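Local coordinates for CELL WALL surface anchor family protein (Streptococcus pneumoniae, PDB 2WW8) that serves as the adhesin of the pneumococcal pilus, probably recognising host surfaces through an integrin-like, metal-binding domain, at residues L230-N235 against I385-P390; V291-G296 against A478-I483; I396-A401 against N409-F414. One frame throughout, in Å; residues are numbered along the deposited sequence.

Interaction 1: residues L230-N235 against I385-P390; sequences LLDNSN and ITDGVP. With MG (magnesium ion), chain B.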
ATOM      1  N   LEU A 230      13.726  29.083  18.795  1.00 14.69           N
ATOM      2  CA  LEU A 230      14.019  30.434  18.329  1.00 13.54           C
ATOM      3  C   LEU A 230      14.923  30.288  17.129  1.00 14.64           C
ATOM      4  O   LEU A 230      15.921  29.592  17.211  1.00 12.60           O
ATOM      5  CB  LEU A 230      14.886  31.224  19.316  1.00 15.58           C
ATOM      6  CG  LEU A 230      14.324  31.543  20.700  1.00 18.19           C
ATOM      7  CD1 LEU A 230      15.325  32.343  21.530  1.00 17.01           C
ATOM      8  CD2 LEU A 230      13.072  32.388  20.448  1.00 19.57           C
ATOM      9  N   LEU A 231      14.585  30.941  16.028  1.00 11.70           N
ATOM     10  CA  LEU A 231      15.307  30.653  14.807  1.00 12.88           C
ATOM     11  C   LEU A 231      15.748  31.990  14.148  1.00 13.71           C
ATOM     12  O   LEU A 231      14.898  32.816  13.787  1.00 14.35           O
ATOM     13  CB  LEU A 231      14.371  29.903  13.867  1.00 13.54           C
ATOM     14  CG  LEU A 231      14.928  29.669  12.437  1.00 16.42           C
ATOM     15  CD1 LEU A 231      16.256  28.890  12.453  1.00 15.55           C
ATOM     16  CD2 LEU A 231      13.848  28.898  11.554  1.00 12.43           C
ATOM     17  N   ASP A 232      17.055  32.190  14.068  1.00 13.41           N
ATOM     18  CA  ASP A 232      17.673  33.361  13.416  1.00 14.02           C
ATOM     19  C   ASP A 232      17.377  33.357  11.909  1.00 13.53           C
ATOM     20  O   ASP A 232      17.640  32.382  11.184  1.00 13.62           O
ATOM     21  CB  ASP A 232      19.179  33.328  13.829  1.00 13.69           C
ATOM     22  CG  ASP A 232      20.058  34.441  13.238  1.00 17.80           C
ATOM     23  OD1 ASP A 232      19.686  35.105  12.241  1.00 19.21           O
ATOM     24  OD2 ASP A 232      21.156  34.579  13.848  1.00 11.72           O
ATOM     25  N   ASN A 233      16.769  34.443  11.421  1.00 11.46           N
ATOM     26  CA  ASN A 233      16.501  34.587   9.972  1.00 12.06           C
ATOM     27  C   ASN A 233      17.212  35.878   9.468  1.00 12.52           C
ATOM     28  O   ASN A 233      16.710  36.547   8.549  1.00 14.02           O
ATOM     29  CB  ASN A 233      14.995  34.603   9.681  1.00 11.17           C
ATOM     30  CG  ASN A 233      14.633  34.426   8.185  1.00 14.88           C
ATOM     31  OD1 ASN A 233      13.893  35.251   7.666  1.00 20.32           O
ATOM     32  ND2 ASN A 233      15.156  33.432   7.505  1.00 14.29           N
ATOM     33  N   SER A 234      18.354  36.230  10.073  1.00 12.63           N
ATOM     34  CA  SER A 234      19.128  37.415   9.681  1.00 14.36           C
ATOM     35  C   SER A 234      19.668  37.218   8.218  1.00 13.86           C
ATOM     36  O   SER A 234      19.698  36.097   7.686  1.00 10.99           O
ATOM     37  CB  SER A 234      20.273  37.694  10.678  1.00 15.95           C
ATOM     38  OG  SER A 234      21.133  36.551  10.653  1.00 16.02           O
ATOM     39  N   ASN A 235      20.090  38.307   7.566  1.00 13.09           N
ATOM     40  CA  ASN A 235      20.504  38.267   6.154  1.00 13.76           C
ATOM     41  C   ASN A 235      21.629  37.243   5.886  1.00 12.67           C
ATOM     42  O   ASN A 235      21.621  36.584   4.856  1.00 14.63           O
ATOM     43  CB  ASN A 235      21.009  39.667   5.763  1.00 12.16           C
ATOM     44  CG  ASN A 235      19.910  40.718   5.818  1.00 14.45           C
ATOM     45  OD1 ASN A 235      18.735  40.395   5.694  1.00 15.96           O
ATOM     46  ND2 ASN A 235      20.290  41.963   6.031  1.00 11.82           N
ATOM     47  N   ILE A 385      18.569  28.497  17.485  1.00 12.21           N
ATOM     48  CA  ILE A 385      19.460  28.286  16.362  1.00 13.64           C
ATOM     49  C   ILE A 385      19.856  29.694  15.888  1.00 15.88           C
ATOM     50  O   ILE A 385      18.997  30.523  15.513  1.00 13.90           O
ATOM     51  CB  ILE A 385      18.764  27.526  15.219  1.00 16.28           C
ATOM     52  CG1 ILE A 385      18.438  26.103  15.676  1.00 15.72           C
ATOM     53  CG2 ILE A 385      19.609  27.525  13.897  1.00 14.20           C
ATOM     54  CD1 ILE A 385      17.178  25.553  14.951  1.00 21.32           C
ATOM     55  N   THR A 386      21.158  29.958  15.870  1.00 14.10           N
ATOM     56  CA  THR A 386      21.551  31.291  15.399  1.00 15.54           C
ATOM     57  C   THR A 386      22.860  31.233  14.594  1.00 16.31           C
ATOM     58  O   THR A 386      23.661  30.293  14.806  1.00 14.86           O
ATOM     59  CB  THR A 386      21.664  32.244  16.617  1.00 17.46           C
ATOM     60  OG1 THR A 386      22.280  33.474  16.230  1.00 19.46           O
ATOM     61  CG2 THR A 386      22.419  31.623  17.762  1.00 16.72           C
ATOM     62  N   ASP A 387      23.100  32.243  13.742  1.00 15.62           N
ATOM     63  CA  ASP A 387      24.416  32.289  13.063  1.00 15.56           C
ATOM     64  C   ASP A 387      25.161  33.584  13.399  1.00 14.56           C
ATOM     65  O   ASP A 387      26.042  34.001  12.662  1.00 15.61           O
ATOM     66  CB  ASP A 387      24.300  32.076  11.557  1.00 12.75           C
ATOM     67  CG  ASP A 387      23.863  33.340  10.846  1.00 15.21           C
ATOM     68  OD1 ASP A 387      23.308  34.261  11.477  1.00 16.13           O
ATOM     69  OD2 ASP A 387      23.974  33.395   9.613  1.00 15.16           O
ATOM     70  N   GLY A 388      24.822  34.243  14.494  1.00 14.80           N
ATOM     71  CA  GLY A 388      25.591  35.449  14.827  1.00 15.56           C
ATOM     72  C   GLY A 388      25.332  36.070  16.182  1.00 16.09           C
ATOM     73  O   GLY A 388      24.279  35.898  16.799  1.00 17.03           O
ATOM     74  N   VAL A 389      26.347  36.752  16.670  1.00 17.05           N
ATOM     75  CA  VAL A 389      26.264  37.530  17.887  1.00 16.90           C
ATOM     76  C   VAL A 389      25.333  38.734  17.730  1.00 15.06           C
ATOM     77  O   VAL A 389      25.130  39.185  16.609  1.00 12.17           O
ATOM     78  CB  VAL A 389      27.676  37.931  18.362  1.00 16.13           C
ATOM     79  CG1 VAL A 389      28.586  36.677  18.574  1.00 17.33           C
ATOM     80  CG2 VAL A 389      28.352  38.907  17.401  1.00 17.60           C
ATOM     81  N   PRO A 390      24.804  39.244  18.849  1.00 14.90           N
ATOM     82  CA  PRO A 390      23.822  40.326  18.764  1.00 13.49           C
ATOM     83  C   PRO A 390      24.449  41.617  18.219  1.00 12.33           C
ATOM     84  O   PRO A 390      25.605  41.921  18.469  1.00 13.32           O
ATOM     85  CB  PRO A 390      23.345  40.544  20.228  1.00 13.29           C
ATOM     86  CG  PRO A 390      24.414  39.908  21.147  1.00 13.89           C
ATOM     87  CD  PRO A 390      25.031  38.784  20.255  1.00 16.69           C
TER
HETATM   88 MG    MG B1000      23.242  36.431  11.203  1.00 21.09          MG
HETATM   89  O   HOH W   1      22.706  36.589  13.212  1.00 16.77           O
HETATM   90  O   HOH W   2      25.328  36.330  11.381  1.00 19.78           O
HETATM   91  O   HOH W   3      23.523  38.395  10.767  1.00 18.96           O
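Asp232 reaches across to Thr386 and Asp387 in a metal-ion-dependent adhesion site (MIDAS), at the ends of two parallel strands of an integrin-like von Willebrand factor A fold. Ile385 N donates to Leu230 O and Asp232 N to Ile385 O, so the pairing runs to Asp232, just short of the loops that carry the metal ligands. Leu231 and Ile385 run alongside each other on one face of the sheet, with CD1 of Leu231 3.9 Å from CG2 of Ile385. The Asp232 carboxylate follows, its CG anti to the backbone N (chi1 178°), which carries it across to Thr386 OG1 and Asp387 N. Thr386 OG1 donates to its OD2 at 2.9 Å, on the anti lone pair. Asp387 N reaches the same OD2 at 3.0 Å from above the carboxylate plane. OD1 accepts from Ser234 N, which makes an Asx turn, and from Ser234 OG on its syn lone pair. The Asp232 and Asp387 carboxylate planes stand 88° apart. Asp387 OD2 makes a salt bridge with Arg247, while its OD1 and Ser234 OG each bind the magnesium ion at 2.2 Å. Ser236 and three waters complete the shell. Asp232 is second-shell: water 1, a metal ligand, donates to its OD2 at 2.6 Å.

Interaction 2: residues V291-G296 against A478-I483; sequences VADKNG and AGYAVI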
ATOM      1  N   VAL A 291      23.745  57.259   9.233  1.00 14.01           N
ATOM      2  CA  VAL A 291      24.756  57.909  10.077  1.00 14.66           C
ATOM      3  C   VAL A 291      24.279  59.331  10.354  1.00 14.21           C
ATOM      4  O   VAL A 291      23.088  59.621  10.223  1.00 14.13           O
ATOM      5  CB  VAL A 291      26.094  57.850   9.401  1.00 16.01           C
ATOM      6  CG1 VAL A 291      26.593  56.401   9.426  1.00 17.04           C
ATOM      7  CG2 VAL A 291      26.049  58.507   7.970  1.00 12.57           C
ATOM      8  N   ALA A 292      25.180  60.196  10.809  1.00 13.12           N
ATOM      9  CA  ALA A 292      24.743  61.537  11.162  1.00 11.50           C
ATOM     10  C   ALA A 292      25.890  62.507  10.851  1.00 11.71           C
ATOM     11  O   ALA A 292      27.043  62.087  10.786  1.00 11.20           O
ATOM     12  CB  ALA A 292      24.367  61.588  12.667  1.00 11.38           C
ATOM     13  N   ASP A 293      25.592  63.786  10.695  1.00 11.04           N
ATOM     14  CA  ASP A 293      26.687  64.721  10.573  1.00 12.58           C
ATOM     15  C   ASP A 293      27.159  65.103  11.993  1.00 14.00           C
ATOM     16  O   ASP A 293      26.655  64.579  12.994  1.00 12.43           O
ATOM     17  CB  ASP A 293      26.318  65.964   9.753  1.00 13.02           C
ATOM     18  CG  ASP A 293      25.311  66.915  10.431  1.00 14.04           C
ATOM     19  OD1 ASP A 293      24.985  66.746  11.632  1.00 14.73           O
ATOM     20  OD2 ASP A 293      24.873  67.844   9.707  1.00 13.27           O
ATOM     21  N   LYS A 294      28.147  65.990  12.087  1.00 12.02           N
ATOM     22  CA  LYS A 294      28.664  66.302  13.430  1.00 16.11           C
ATOM     23  C   LYS A 294      27.694  67.039  14.408  1.00 16.82           C
ATOM     24  O   LYS A 294      27.998  67.087  15.591  1.00 17.64           O
ATOM     25  CB  LYS A 294      30.007  67.051  13.342  1.00 14.65           C
ATOM     26  CG  LYS A 294      31.192  66.168  12.852  1.00 18.27           C
ATOM     27  CD  LYS A 294      32.408  67.029  12.326  1.00 26.02           C
ATOM     28  CE  LYS A 294      33.457  67.529  13.373  1.00 33.98           C
ATOM     29  NZ  LYS A 294      33.901  66.378  14.214  1.00 41.31           N
ATOM     30  N   ASN A 295      26.593  67.635  13.943  1.00 16.99           N
ATOM     31  CA  ASN A 295      25.554  68.187  14.830  1.00 18.01           C
ATOM     32  C   ASN A 295      24.434  67.170  15.102  1.00 17.48           C
ATOM     33  O   ASN A 295      23.386  67.540  15.658  1.00 19.78           O
ATOM     34  CB  ASN A 295      24.935  69.412  14.177  1.00 16.08           C
ATOM     35  CG  ASN A 295      25.969  70.416  13.756  1.00 20.45           C
ATOM     36  OD1 ASN A 295      26.877  70.724  14.527  1.00 25.39           O
ATOM     37  ND2 ASN A 295      25.842  70.965  12.542  1.00 19.86           N
ATOM     38  N   GLY A 296      24.633  65.924  14.689  1.00 15.97           N
ATOM     39  CA  GLY A 296      23.663  64.845  14.810  1.00 14.91           C
ATOM     40  C   GLY A 296      22.485  64.768  13.835  1.00 17.25           C
ATOM     41  O   GLY A 296      21.567  63.983  14.021  1.00 16.61           O
ATOM     42  N   ALA A 478      18.717  71.997   3.785  1.00 15.71           N
ATOM     43  CA  ALA A 478      18.120  70.987   4.641  1.00 15.32           C
ATOM     44  C   ALA A 478      18.747  70.974   6.040  1.00 15.51           C
ATOM     45  O   ALA A 478      18.185  70.356   6.938  1.00 15.72           O
ATOM     46  CB  ALA A 478      18.208  69.599   3.989  1.00 12.81           C
ATOM     47  N   GLY A 479      19.892  71.642   6.214  1.00 16.13           N
ATOM     48  CA  GLY A 479      20.523  71.870   7.526  1.00 15.08           C
ATOM     49  C   GLY A 479      21.769  71.042   7.853  1.00 14.50           C
ATOM     50  O   GLY A 479      22.296  71.087   8.970  1.00 12.85           O
ATOM     51  N   TYR A 480      22.297  70.316   6.866  1.00 12.29           N
ATOM     52  CA  TYR A 480      23.554  69.613   7.076  1.00 10.70           C
ATOM     53  C   TYR A 480      24.782  70.527   7.186  1.00 11.19           C
ATOM     54  O   TYR A 480      24.870  71.619   6.604  1.00 12.68           O
ATOM     55  CB  TYR A 480      23.735  68.580   5.966  1.00  8.83           C
ATOM     56  CG  TYR A 480      22.685  67.491   5.955  1.00  7.82           C
ATOM     57  CD1 TYR A 480      22.822  66.406   6.788  1.00  8.88           C
ATOM     58  CD2 TYR A 480      21.643  67.476   5.058  1.00  8.66           C
ATOM     59  CE1 TYR A 480      21.938  65.397   6.812  1.00 13.00           C
ATOM     60  CE2 TYR A 480      20.711  66.415   5.032  1.00  8.28           C
ATOM     61  CZ  TYR A 480      20.861  65.385   5.917  1.00 14.96           C
ATOM     62  OH  TYR A 480      20.014  64.281   5.991  1.00 14.39           O
ATOM     63  N   ALA A 481      25.768  70.037   7.931  1.00 13.41           N
ATOM     64  CA  ALA A 481      27.028  70.760   8.091  1.00 13.31           C
ATOM     65  C   ALA A 481      27.861  70.510   6.838  1.00 13.42           C
ATOM     66  O   ALA A 481      28.827  69.735   6.860  1.00 16.12           O
ATOM     67  CB  ALA A 481      27.746  70.211   9.369  1.00 13.51           C
ATOM     68  N   VAL A 482      27.499  71.156   5.733  1.00 12.43           N
ATOM     69  CA  VAL A 482      28.254  71.003   4.498  1.00 12.51           C
ATOM     70  C   VAL A 482      29.517  71.898   4.481  1.00 10.80           C
ATOM     71  O   VAL A 482      29.483  73.108   4.716  1.00 12.37           O
ATOM     72  CB  VAL A 482      27.344  71.258   3.254  1.00 14.61           C
ATOM     73  CG1 VAL A 482      27.982  70.624   2.032  1.00 15.34           C
ATOM     74  CG2 VAL A 482      25.980  70.571   3.422  1.00 14.45           C
ATOM     75  N   ILE A 483      30.666  71.329   4.172  1.00  8.41           N
ATOM     76  CA  ILE A 483      31.862  72.137   3.954  1.00  9.39           C
ATOM     77  C   ILE A 483      32.113  72.221   2.431  1.00  8.77           C
ATOM     78  O   ILE A 483      32.104  71.196   1.755  1.00 11.35           O
ATOM     79  CB  ILE A 483      33.077  71.534   4.693  1.00 11.15           C
ATOM     80  CG1 ILE A 483      32.813  71.522   6.231  1.00 15.29           C
ATOM     81  CG2 ILE A 483      34.395  72.268   4.313  1.00 12.02           C
ATOM     82  CD1 ILE A 483      33.724  70.581   6.946  1.00 18.07           C
TER
HETATM   83  O   HOH W   4      23.637  69.868  10.913  1.00 12.91           O
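A type I beta turn, Asp293 to Gly296, meets the loop that follows helix 469-477, with Asp293 facing Ala481. That helix ends in a Schellman motif at Gly479, and the chain then runs through Tyr480 into an inverse gamma turn centred on Ala481. The Asp293 carboxylate does most of the joining. Its chi1 of 69° tucks CG over its own backbone, flanked by N and C, and lets OD2 reach the loop. Ala481 N donates to Asp293 OD2 at 3.0 Å, from the anti side and 29° out of the carboxylate plane. The same OD2 lies 3.4 Å from Tyr480 CA and approaches the Tyr480 ring obliquely. OD1 turns back on its own segment: it accepts a weak bond from Asn295 N in the turn and one from Lys297 N just past it. Beside the direct bond, water 4 donates to Asp293 OD2 (2.7 Å) and to Gly479 O, and accepts from Asn295 ND2 at 3.0 Å. Asn295 ND2 rests on the Ala481 methyl, 3.8 Å from CB. Tyr480 OH bonds to Arg298 O and its ring takes a cation-pi contact from Lys297. The result is a beta-hairpin turn, joining strands 284-292 and 298-299, tied to a Schellman-capped helix end.

Interaction 3: residues I396-A401 against N409-F414; sequences INFNHA and NQLNAF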
ATOM      1  N   ILE A 396      19.713  49.804  28.827  1.00 13.78           N
ATOM      2  CA  ILE A 396      19.564  49.819  30.258  1.00 14.50           C
ATOM      3  C   ILE A 396      19.101  51.248  30.590  1.00 16.77           C
ATOM      4  O   ILE A 396      19.586  52.249  29.990  1.00 15.93           O
ATOM      5  CB  ILE A 396      20.912  49.515  30.843  1.00 14.93           C
ATOM      6  CG1 ILE A 396      21.304  48.107  30.363  1.00 13.29           C
ATOM      7  CG2 ILE A 396      20.950  49.721  32.400  1.00 11.65           C
ATOM      8  CD1 ILE A 396      22.731  47.704  30.732  1.00 12.09           C
ATOM      9  N   ASN A 397      18.141  51.324  31.518  1.00 15.97           N
ATOM     10  CA  ASN A 397      17.423  52.573  31.798  1.00 15.46           C
ATOM     11  C   ASN A 397      18.193  53.448  32.790  1.00 15.16           C
ATOM     12  O   ASN A 397      17.751  53.636  33.907  1.00 14.44           O
ATOM     13  CB  ASN A 397      15.988  52.243  32.253  1.00 15.18           C
ATOM     14  CG  ASN A 397      15.160  53.467  32.588  1.00 16.07           C
ATOM     15  OD1 ASN A 397      15.232  54.453  31.900  1.00 14.31           O
ATOM     16  ND2 ASN A 397      14.420  53.428  33.681  1.00 16.30           N
ATOM     17  N   PHE A 398      19.359  53.967  32.390  1.00 14.36           N
ATOM     18  CA  PHE A 398      20.107  54.931  33.220  1.00 16.13           C
ATOM     19  C   PHE A 398      19.365  56.230  33.481  1.00 16.93           C
ATOM     20  O   PHE A 398      18.698  56.754  32.586  1.00 18.77           O
ATOM     21  CB  PHE A 398      21.495  55.221  32.605  1.00 14.70           C
ATOM     22  CG  PHE A 398      22.461  54.036  32.696  1.00 13.50           C
ATOM     23  CD1 PHE A 398      22.929  53.601  33.928  1.00 12.26           C
ATOM     24  CD2 PHE A 398      22.890  53.368  31.572  1.00 13.73           C
ATOM     25  CE1 PHE A 398      23.805  52.528  34.025  1.00 14.89           C
ATOM     26  CE2 PHE A 398      23.766  52.250  31.623  1.00 13.78           C
ATOM     27  CZ  PHE A 398      24.246  51.853  32.864  1.00 16.44           C
ATOM     28  N   ASN A 399      19.513  56.754  34.689  1.00 17.35           N
ATOM     29  CA  ASN A 399      18.984  58.052  35.106  1.00 17.05           C
ATOM     30  C   ASN A 399      20.002  59.172  34.864  1.00 17.92           C
ATOM     31  O   ASN A 399      21.135  59.113  35.354  1.00 16.65           O
ATOM     32  CB  ASN A 399      18.596  57.960  36.591  1.00 17.03           C
ATOM     33  CG  ASN A 399      17.817  59.166  37.093  1.00 18.84           C
ATOM     34  OD1 ASN A 399      17.656  60.193  36.433  1.00 20.15           O
ATOM     35  ND2 ASN A 399      17.350  59.046  38.321  1.00 20.23           N
ATOM     36  N   HIS A 400      19.618  60.172  34.069  1.00 20.23           N
ATOM     37  CA  HIS A 400      20.548  61.223  33.659  1.00 20.74           C
ATOM     38  C   HIS A 400      20.221  62.526  34.348  1.00 22.83           C
ATOM     39  O   HIS A 400      20.784  63.542  33.925  1.00 22.87           O
ATOM     40  CB  HIS A 400      20.575  61.509  32.149  1.00 21.20           C
ATOM     41  CG  HIS A 400      20.870  60.303  31.323  1.00 20.24           C
ATOM     42  ND1 HIS A 400      22.045  59.598  31.459  1.00 21.76           N
ATOM     43  CD2 HIS A 400      20.132  59.638  30.405  1.00 23.34           C
ATOM     44  CE1 HIS A 400      22.029  58.554  30.652  1.00 21.17           C
ATOM     45  NE2 HIS A 400      20.876  58.551  30.006  1.00 23.93           N
ATOM     46  N   ALA A 401      19.340  62.495  35.352  1.00 23.04           N
ATOM     47  CA  ALA A 401      18.979  63.713  36.067  1.00 24.17           C
ATOM     48  C   ALA A 401      20.169  64.290  36.821  1.00 25.82           C
ATOM     49  O   ALA A 401      21.087  63.557  37.173  1.00 25.35           O
ATOM     50  CB  ALA A 401      17.798  63.485  37.003  1.00 24.82           C
ATOM     51  N   ASN A 409      27.291  53.175  40.186  1.00 15.38           N
ATOM     52  CA  ASN A 409      26.348  53.031  41.312  1.00 15.02           C
ATOM     53  C   ASN A 409      24.961  52.602  40.803  1.00 16.01           C
ATOM     54  O   ASN A 409      24.331  51.687  41.352  1.00 14.50           O
ATOM     55  CB  ASN A 409      26.294  54.278  42.201  1.00 15.15           C
ATOM     56  CG  ASN A 409      27.523  54.401  43.137  1.00 16.62           C
ATOM     57  OD1 ASN A 409      28.174  53.416  43.467  1.00 22.24           O
ATOM     58  ND2 ASN A 409      27.825  55.614  43.555  1.00 11.44           N
ATOM     59  N   GLN A 410      24.536  53.211  39.698  1.00 14.63           N
ATOM     60  CA  GLN A 410      23.232  52.892  39.161  1.00 14.09           C
ATOM     61  C   GLN A 410      23.231  51.450  38.715  1.00 14.71           C
ATOM     62  O   GLN A 410      22.264  50.710  38.961  1.00 13.86           O
ATOM     63  CB  GLN A 410      22.850  53.802  38.006  1.00 12.70           C
ATOM     64  CG  GLN A 410      22.531  55.211  38.467  1.00 12.20           C
ATOM     65  CD  GLN A 410      21.952  56.018  37.315  1.00 16.12           C
ATOM     66  OE1 GLN A 410      21.171  55.496  36.524  1.00 19.84           O
ATOM     67  NE2 GLN A 410      22.298  57.283  37.223  1.00 14.54           N
ATOM     68  N   LEU A 411      24.300  51.060  38.031  1.00 12.66           N
ATOM     69  CA  LEU A 411      24.315  49.735  37.507  1.00 13.59           C
ATOM     70  C   LEU A 411      24.443  48.734  38.648  1.00 13.00           C
ATOM     71  O   LEU A 411      23.876  47.654  38.590  1.00 14.20           O
ATOM     72  CB  LEU A 411      25.475  49.582  36.526  1.00 14.46           C
ATOM     73  CG  LEU A 411      25.669  48.320  35.716  1.00 15.62           C
ATOM     74  CD1 LEU A 411      24.423  48.057  34.809  1.00 18.13           C
ATOM     75  CD2 LEU A 411      26.947  48.477  34.851  1.00 12.09           C
ATOM     76  N   ASN A 412      25.211  49.049  39.677  1.00 12.85           N
ATOM     77  CA  ASN A 412      25.368  48.104  40.749  1.00 12.29           C
ATOM     78  C   ASN A 412      24.012  47.901  41.439  1.00 14.16           C
ATOM     79  O   ASN A 412      23.769  46.784  41.913  1.00 13.71           O
ATOM     80  CB  ASN A 412      26.297  48.644  41.825  1.00 11.99           C
ATOM     81  CG  ASN A 412      27.753  48.632  41.456  1.00 13.52           C
ATOM     82  OD1 ASN A 412      28.167  48.030  40.464  1.00 18.62           O
ATOM     83  ND2 ASN A 412      28.545  49.326  42.287  1.00 14.63           N
ATOM     84  N   ALA A 413      23.175  48.958  41.518  1.00 11.74           N
ATOM     85  CA  ALA A 413      21.837  48.826  42.128  1.00 12.36           C
ATOM     86  C   ALA A 413      20.942  47.931  41.251  1.00 11.58           C
ATOM     87  O   ALA A 413      20.236  47.058  41.778  1.00 12.73           O
ATOM     88  CB  ALA A 413      21.179  50.191  42.479  1.00  9.55           C
ATOM     89  N   PHE A 414      21.011  48.082  39.930  1.00 11.92           N
ATOM     90  CA  PHE A 414      20.350  47.150  39.001  1.00 11.36           C
ATOM     91  C   PHE A 414      20.795  45.714  39.202  1.00 11.39           C
ATOM     92  O   PHE A 414      19.938  44.835  39.154  1.00 11.63           O
ATOM     93  CB  PHE A 414      20.563  47.464  37.505  1.00 10.25           C
ATOM     94  CG  PHE A 414      20.054  48.812  37.085  1.00 14.49           C
ATOM     95  CD1 PHE A 414      18.949  49.382  37.689  1.00 12.26           C
ATOM     96  CD2 PHE A 414      20.669  49.496  36.058  1.00 13.90           C
ATOM     97  CE1 PHE A 414      18.508  50.623  37.283  1.00 19.18           C
ATOM     98  CE2 PHE A 414      20.218  50.751  35.636  1.00 16.42           C
ATOM     99  CZ  PHE A 414      19.128  51.306  36.224  1.00 14.98           C
TER
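The rings of Phe398 and Phe414 and the amide of Gln410 are the flat groups here. Ile396 CG2 covers one face of the Phe398 ring, offset toward the rim. At the edge of that ring Gln410 OE1 lies in the plane, 3.7 Å from Phe398 CD1, and the ring and amide planes are 61° apart. Leu411 CB also comes to the edge, near Phe398 CE1. The Phe414 ring has its own helix on one face, where Gln410 O sits 3.4 Å above the plane. Its edge meets Asn397 O, 3.6 Å from Phe414 CZ. Ile396 CG2 meets Phe414 CE2 obliquely at 3.5 Å, so this one methyl touches both phenyl rings.

The polar half of the contact is a pair of hydrogen bonds between the Gln410 amide and the backbone of Asn399. Gln410 is extended beyond CG (chi2 -171°), and its amide spans the N and O of that residue. Asn399 N donates to Gln410 OE1 at 2.8 Å. Gln410 NE2 donates to Asn399 O at 2.9 Å, with that oxygen close to the amide plane. Both bonds use a lone pair in the carbonyl plane and both are nearly straight, at 170°. NE2 also donates to Pro405 O, which fixes the amide's rotation. The Asn399 side chain turns back to its own segment, OD1 accepting from Ala401 N in an Asx turn.

Segment 396-401 thus runs against helix 407-416, whose Tyr407 packs edge-to-face with Phe398. Ile396 reaches on to Ile424 and Phe429 in the loop beyond the helix, and the segment leads in from strand 392-393.

Interaction 1 is buried and joins two neighbouring strands of the parallel sheet. Partly exposed, interaction 2 ties a hairpin turn to a helix end and interaction 3 a loop to helix 407-416, both away from that sheet; no element is shared. Their centres are 30 to 34 Å apart, and no two contacts touch. Segment 291-296 lies between the segments of interaction 1, and 478-483 follows all others, so interaction 2 crosses interaction 1 and encloses interaction 3. In interaction 1 one carboxylate binds the magnesium ion beside serine hydroxyls; another acts through a water. In interaction 2 a carboxylate and a water grip backbone atoms. Interaction 3 combines an uncharged amide bound to backbone with apolar packing.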